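Dimethyl-sulfide monooxygenase (Hyphomicrobium sulfonivorans, PDB 6AK1) oxidises dimethyl sulfide to methanethiol and formaldehyde with FMN, NADH and molecular oxygen, the first step in the breakdown of dimethyl sulfide. Local coordinates at residues 102-107 with 133-138; 239-244 with 273-278. All coordinates share one frame; numbering follows the deposited sequence.

Contact 1: 102-107 with 133-138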
loop_
_atom_site.group_PDB
_atom_site.type_symbol
_atom_site.label_atom_id
_atom_site.label_comp_id
_atom_site.label_asym_id
_atom_site.label_seq_id
_atom_site.Cartn_x
_atom_site.Cartn_y
_atom_site.Cartn_z
ATOM N N GLY A 102 -1.744 6.242 -2.144
ATOM C CA GLY A 102 -0.699 5.402 -1.608
ATOM C C GLY A 102 0.156 4.878 -2.739
ATOM O O GLY A 102 -0.341 4.186 -3.634
ATOM N N VAL A 103 1.438 5.218 -2.734
ATOM C CA VAL A 103 2.336 4.862 -3.818
ATOM C C VAL A 103 3.349 3.872 -3.277
ATOM O O VAL A 103 4.004 4.136 -2.266
ATOM C CB VAL A 103 3.017 6.109 -4.412
ATOM C CG1 VAL A 103 3.848 5.718 -5.618
ATOM C CG2 VAL A 103 1.955 7.129 -4.800
ATOM N N THR A 104 3.451 2.720 -3.925
ATOM C CA THR A 104 4.407 1.704 -3.514
ATOM C C THR A 104 5.770 2.016 -4.118
ATOM O O THR A 104 5.866 2.331 -5.304
ATOM C CB THR A 104 3.922 0.316 -3.962
ATOM O OG1 THR A 104 2.685 0.025 -3.315
ATOM C CG2 THR A 104 4.914 -0.764 -3.589
ATOM N N ALA A 105 6.823 1.937 -3.303
ATOM C CA ALA A 105 8.185 2.081 -3.811
ATOM C C ALA A 105 9.124 1.251 -2.947
ATOM O O ALA A 105 9.116 1.372 -1.720
ATOM C CB ALA A 105 8.626 3.555 -3.841
ATOM N N ALA A 106 9.920 0.406 -3.587
ATOM C CA ALA A 106 10.819 -0.467 -2.851
ATOM C C ALA A 106 12.084 0.274 -2.427
ATOM O O ALA A 106 12.546 1.208 -3.093
ATOM C CB ALA A 106 11.180 -1.700 -3.683
ATOM N N ILE A 107 12.643 -0.166 -1.291
ATOM C CA ILE A 107 13.908 0.362 -0.787
ATOM C C ILE A 107 15.091 -0.482 -1.231
ATOM O O ILE A 107 16.242 -0.150 -0.912
ATOM C CB ILE A 107 13.850 0.459 0.750
ATOM C CG1 ILE A 107 13.863 -0.940 1.380
ATOM C CG2 ILE A 107 12.586 1.188 1.186
ATOM C CD1 ILE A 107 13.713 -0.933 2.903
ATOM N N ASN A 133 3.981 3.438 0.469
ATOM C CA ASN A 133 3.911 2.028 0.842
ATOM C C ASN A 133 5.315 1.443 0.736
ATOM O O ASN A 133 5.808 1.173 -0.362
ATOM C CB ASN A 133 2.912 1.287 -0.036
ATOM C CG ASN A 133 2.859 -0.200 0.279
ATOM O OD1 ASN A 133 2.748 -0.594 1.439
ATOM N ND2 ASN A 133 2.970 -1.030 -0.751
ATOM N N VAL A 134 5.945 1.238 1.891
ATOM C CA VAL A 134 7.333 0.802 2.006
ATOM C C VAL A 134 7.421 -0.708 1.789
ATOM O O VAL A 134 6.947 -1.487 2.617
ATOM C CB VAL A 134 7.897 1.189 3.378
ATOM C CG1 VAL A 134 9.373 0.862 3.473
ATOM C CG2 VAL A 134 7.610 2.645 3.656
ATOM N N VAL A 135 8.079 -1.136 0.713
ATOM C CA VAL A 135 8.219 -2.558 0.449
ATOM C C VAL A 135 9.694 -2.898 0.272
ATOM O O VAL A 135 10.540 -2.031 0.018
ATOM C CB VAL A 135 7.391 -3.024 -0.777
ATOM C CG1 VAL A 135 5.947 -2.560 -0.668
ATOM C CG2 VAL A 135 7.998 -2.539 -2.077
ATOM N N SER A 136 9.995 -4.188 0.449
ATOM C CA SER A 136 11.294 -4.784 0.142
ATOM C C SER A 136 11.079 -5.812 -0.967
ATOM O O SER A 136 10.576 -6.913 -0.707
ATOM C CB SER A 136 11.925 -5.432 1.375
ATOM O OG SER A 136 11.813 -4.597 2.526
ATOM N N SER A 137 11.454 -5.448 -2.199
ATOM C CA SER A 137 11.209 -6.290 -3.368
ATOM C C SER A 137 11.729 -7.706 -3.156
ATOM O O SER A 137 12.800 -7.917 -2.578
ATOM C CB SER A 137 11.879 -5.680 -4.606
ATOM O OG SER A 137 12.019 -6.655 -5.637
ATOM N N TYR A 138 10.979 -8.683 -3.655
ATOM C CA TYR A 138 11.369 -10.072 -3.468
ATOM C C TYR A 138 11.348 -10.920 -4.724
ATOM O O TYR A 138 11.995 -11.974 -4.723
ATOM C CB TYR A 138 10.483 -10.747 -2.407
ATOM C CG TYR A 138 9.051 -10.981 -2.831
ATOM C CD1 TYR A 138 8.129 -9.940 -2.832
ATOM C CD2 TYR A 138 8.616 -12.252 -3.217
ATOM C CE1 TYR A 138 6.814 -10.151 -3.222
ATOM C CE2 TYR A 138 7.300 -12.472 -3.612
ATOM C CZ TYR A 138 6.404 -11.419 -3.606
ATOM O OH TYR A 138 5.099 -11.626 -3.986
#
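The side-chain amide of Asn133 meets Thr104 in its own plane: ND2 donates to Thr104 OG1 at 2.8 Å, with the acceptor only 11° off that plane. Beside this bond the Thr104 methyl CG2 lies 3.5 Å from the same ND2. The two side chains run alongside one another in the same direction; a chi1 of 177° sets Asn133 CG anti to the backbone N and carries the amide to where ND2 can reach OG1. Thr104 OG1 is gripped twice, since its hydroxyl also bonds to the carbonyl of Ile56 on the neighbouring strand 53-57, which fixes the hydroxyl's rotation. A valine at Thr104 would probably leave the Asn133 amide without its acceptor and free to turn, and the Ile56 carbonyl without this donor.

The CG2 methyl of Thr104 meets Val135 CG1 at 3.6 Å, the two side chains crossing at about a right angle; further along, Ala106 CB packs on Val135 CG2. On the face carrying Ala105 and Val134, Val134 CG1 touches CG2 of Ile107, just past the strand end, at 4.0 Å; helix 157-174 packs on both side chains.

Backbone bonds join Asn133 N to Val103 O (2.8 Å), Ala105 N to Asn133 O (3.2 Å) and Ile107 N to Val135 O (3.1 Å). Ala105 O instead accepts from the indole of Trp132.

Two parallel strands linked through helix 112-126 form a right-handed beta-alpha-beta unit of the TIM barrel. Their C-terminal ends probably border the FMN site, as in other luciferase-like monooxygenases, with Thr104 and nearby Asp58 among its likely residues.

Contact 2: 239-244 with 273-278; sequences SNAEGM and DSIKIF
Glu242 to Met244 and Lys276 to Phe278 run parallel, with Gly243 opposite Lys276 and Met244 opposite Ile277. Three backbone bonds zigzag between them: Lys276 N to Glu242 O (2.9 Å), Met244 N to Lys276 O (2.7 Å) and Phe278 N to Met244 O (2.7 Å). CA-H...O contacts accompany this ladder, among them Gly243 CA to Lys276 O. The two strands, joined through helix 251-267, make a beta-alpha-beta unit of the TIM barrel, here at the N-terminal ends of its strands.

Towards that helix, Met244 leans obliquely over Ile275. Its CB meets Ile275 CG2 at 3.7 Å, and a bend about the thioether (chi3 -66°) brings the terminal methyl CE back to 3.8 Å from Ile275 CD1. The Ala241 carbonyl O rests on Ile275 CG1 at 3.4 Å while accepting a hydrogen bond from Arg270. Phe278 CE2 lies 4.1 Å from Gly243 CA, which approaches the ring obliquely; Lys276 O of its own strand stands over one face, and the side chain packs against Val6 and Asn8 of strand 6-12. Lys276 folds back at chi2, and its NZ bonds to Asp273 O in the carbonyl plane. The Glu242 carboxylate is held at both oxygens, OE1 by a salt bridge to Arg432 and OE2 by the backbone N of Ile224 on strand 223-227.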
loop_
_atom_site.group_PDB
_atom_site.type_symbol
_atom_site.label_atom_id
_atom_site.label_comp_id
_atom_site.label_asym_id
_atom_site.label_seq_id
_atom_site.Cartn_x
_atom_site.Cartn_y
_atom_site.Cartn_z
ATOM N N SER A 239 7.151 -0.299 14.339
ATOM C CA SER A 239 7.822 0.962 14.651
ATOM C C SER A 239 7.422 2.076 13.681
ATOM O O SER A 239 7.223 3.218 14.098
ATOM C CB SER A 239 9.339 0.768 14.642
ATOM O OG SER A 239 9.704 -0.312 15.469
ATOM N N ASN A 240 7.281 1.775 12.391
ATOM C CA ASN A 240 7.177 2.845 11.395
ATOM C C ASN A 240 5.779 3.061 10.830
ATOM O O ASN A 240 5.451 4.194 10.476
ATOM C CB ASN A 240 8.129 2.567 10.228
ATOM C CG ASN A 240 9.572 2.626 10.639
ATOM O OD1 ASN A 240 10.133 3.708 10.822
ATOM N ND2 ASN A 240 10.183 1.464 10.807
ATOM N N ALA A 241 4.955 2.017 10.743
ATOM C CA ALA A 241 3.710 2.093 9.987
ATOM C C ALA A 241 2.721 3.047 10.639
ATOM O O ALA A 241 2.490 2.992 11.849
ATOM C CB ALA A 241 3.080 0.704 9.848
ATOM N N GLU A 242 2.142 3.933 9.834
ATOM C CA GLU A 242 0.922 4.616 10.235
ATOM C C GLU A 242 -0.325 3.934 9.693
ATOM O O GLU A 242 -1.380 4.009 10.326
ATOM C CB GLU A 242 0.963 6.079 9.793
ATOM C CG GLU A 242 2.200 6.814 10.313
ATOM C CD GLU A 242 2.330 8.233 9.765
ATOM O OE1 GLU A 242 1.837 9.180 10.421
ATOM O OE2 GLU A 242 2.925 8.389 8.670
ATOM N N GLY A 243 -0.225 3.272 8.543
ATOM C CA GLY A 243 -1.244 2.358 8.060
ATOM C C GLY A 243 -0.583 1.013 7.821
ATOM O O GLY A 243 0.506 0.960 7.230
ATOM N N MET A 244 -1.182 -0.076 8.302
ATOM C CA MET A 244 -0.608 -1.399 8.111
ATOM C C MET A 244 -1.579 -2.256 7.317
ATOM O O MET A 244 -2.762 -2.347 7.664
ATOM C CB MET A 244 -0.264 -2.064 9.443
ATOM C CG MET A 244 0.800 -3.142 9.284
ATOM S SD MET A 244 1.289 -3.889 10.846
ATOM C CE MET A 244 2.054 -2.474 11.644
ATOM N N ASP A 273 -3.753 2.890 19.002
ATOM C CA ASP A 273 -4.460 3.479 17.875
ATOM C C ASP A 273 -3.550 4.303 16.962
ATOM O O ASP A 273 -4.048 5.040 16.110
ATOM C CB ASP A 273 -5.635 4.332 18.375
ATOM C CG ASP A 273 -5.193 5.534 19.198
ATOM O OD1 ASP A 273 -4.045 5.541 19.690
ATOM O OD2 ASP A 273 -6.001 6.479 19.359
ATOM N N SER A 274 -2.232 4.192 17.119
ATOM C CA SER A 274 -1.293 4.912 16.267
ATOM C C SER A 274 -1.184 4.302 14.877
ATOM O O SER A 274 -0.764 4.990 13.939
ATOM C CB SER A 274 0.098 4.932 16.909
ATOM O OG SER A 274 0.109 5.739 18.079
ATOM N N ILE A 275 -1.547 3.033 14.732
ATOM C CA ILE A 275 -1.483 2.319 13.466
ATOM C C ILE A 275 -2.907 2.013 13.044
ATOM O O ILE A 275 -3.682 1.453 13.828
ATOM C CB ILE A 275 -0.669 1.019 13.590
ATOM C CG1 ILE A 275 0.687 1.295 14.248
ATOM C CG2 ILE A 275 -0.513 0.340 12.230
ATOM C CD1 ILE A 275 1.550 0.037 14.425
ATOM N N LYS A 276 -3.255 2.379 11.819
ATOM C CA LYS A 276 -4.539 2.014 11.248
ATOM C C LYS A 276 -4.332 0.753 10.427
ATOM O O LYS A 276 -3.399 0.687 9.624
ATOM C CB LYS A 276 -5.100 3.149 10.397
ATOM C CG LYS A 276 -5.063 4.489 11.096
ATOM C CD LYS A 276 -5.868 4.449 12.383
ATOM C CE LYS A 276 -5.550 5.664 13.250
ATOM N NZ LYS A 276 -6.387 5.718 14.484
ATOM N N ILE A 277 -5.168 -0.258 10.657
ATOM C CA ILE A 277 -4.951 -1.591 10.106
ATOM C C ILE A 277 -5.976 -1.839 9.000
ATOM O O ILE A 277 -7.189 -1.765 9.226
ATOM C CB ILE A 277 -5.027 -2.668 11.201
ATOM C CG1 ILE A 277 -3.973 -2.388 12.284
ATOM C CG2 ILE A 277 -4.831 -4.040 10.601
ATOM C CD1 ILE A 277 -3.969 -3.375 13.439
ATOM N N PHE A 278 -5.487 -2.131 7.805
ATOM C CA PHE A 278 -6.327 -2.349 6.641
ATOM C C PHE A 278 -6.124 -3.778 6.177
ATOM O O PHE A 278 -4.982 -4.237 6.062
ATOM C CB PHE A 278 -5.978 -1.375 5.507
ATOM C CG PHE A 278 -5.915 0.055 5.936
ATOM C CD1 PHE A 278 -6.913 0.593 6.730
ATOM C CD2 PHE A 278 -4.846 0.864 5.556
ATOM C CE1 PHE A 278 -6.857 1.932 7.140
ATOM C CE2 PHE A 278 -4.783 2.202 5.949
ATOM C CZ PHE A 278 -5.790 2.736 6.749
#

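Overall arrangement
Contacts 1 and 2 each close a beta-alpha-beta unit of the same TIM barrel, one after the other along the chain. Their centres are about 16 Å apart and their nearest atoms about 6 Å, without touching. Strand 223-227 lies between them in the curled parallel sheet, pairing with strand 130-135 on one side and strand 243-246 on the other. The two contacts lie at different levels of the barrel: 102-107 with 133-138 takes in the C-terminal strand ends, where the flavin probably binds, whereas 239-244 with 273-278 joins strand beginnings, and the side chain of Met244 is about 10 Å from that of Ser230, a probable FMN-binding residue.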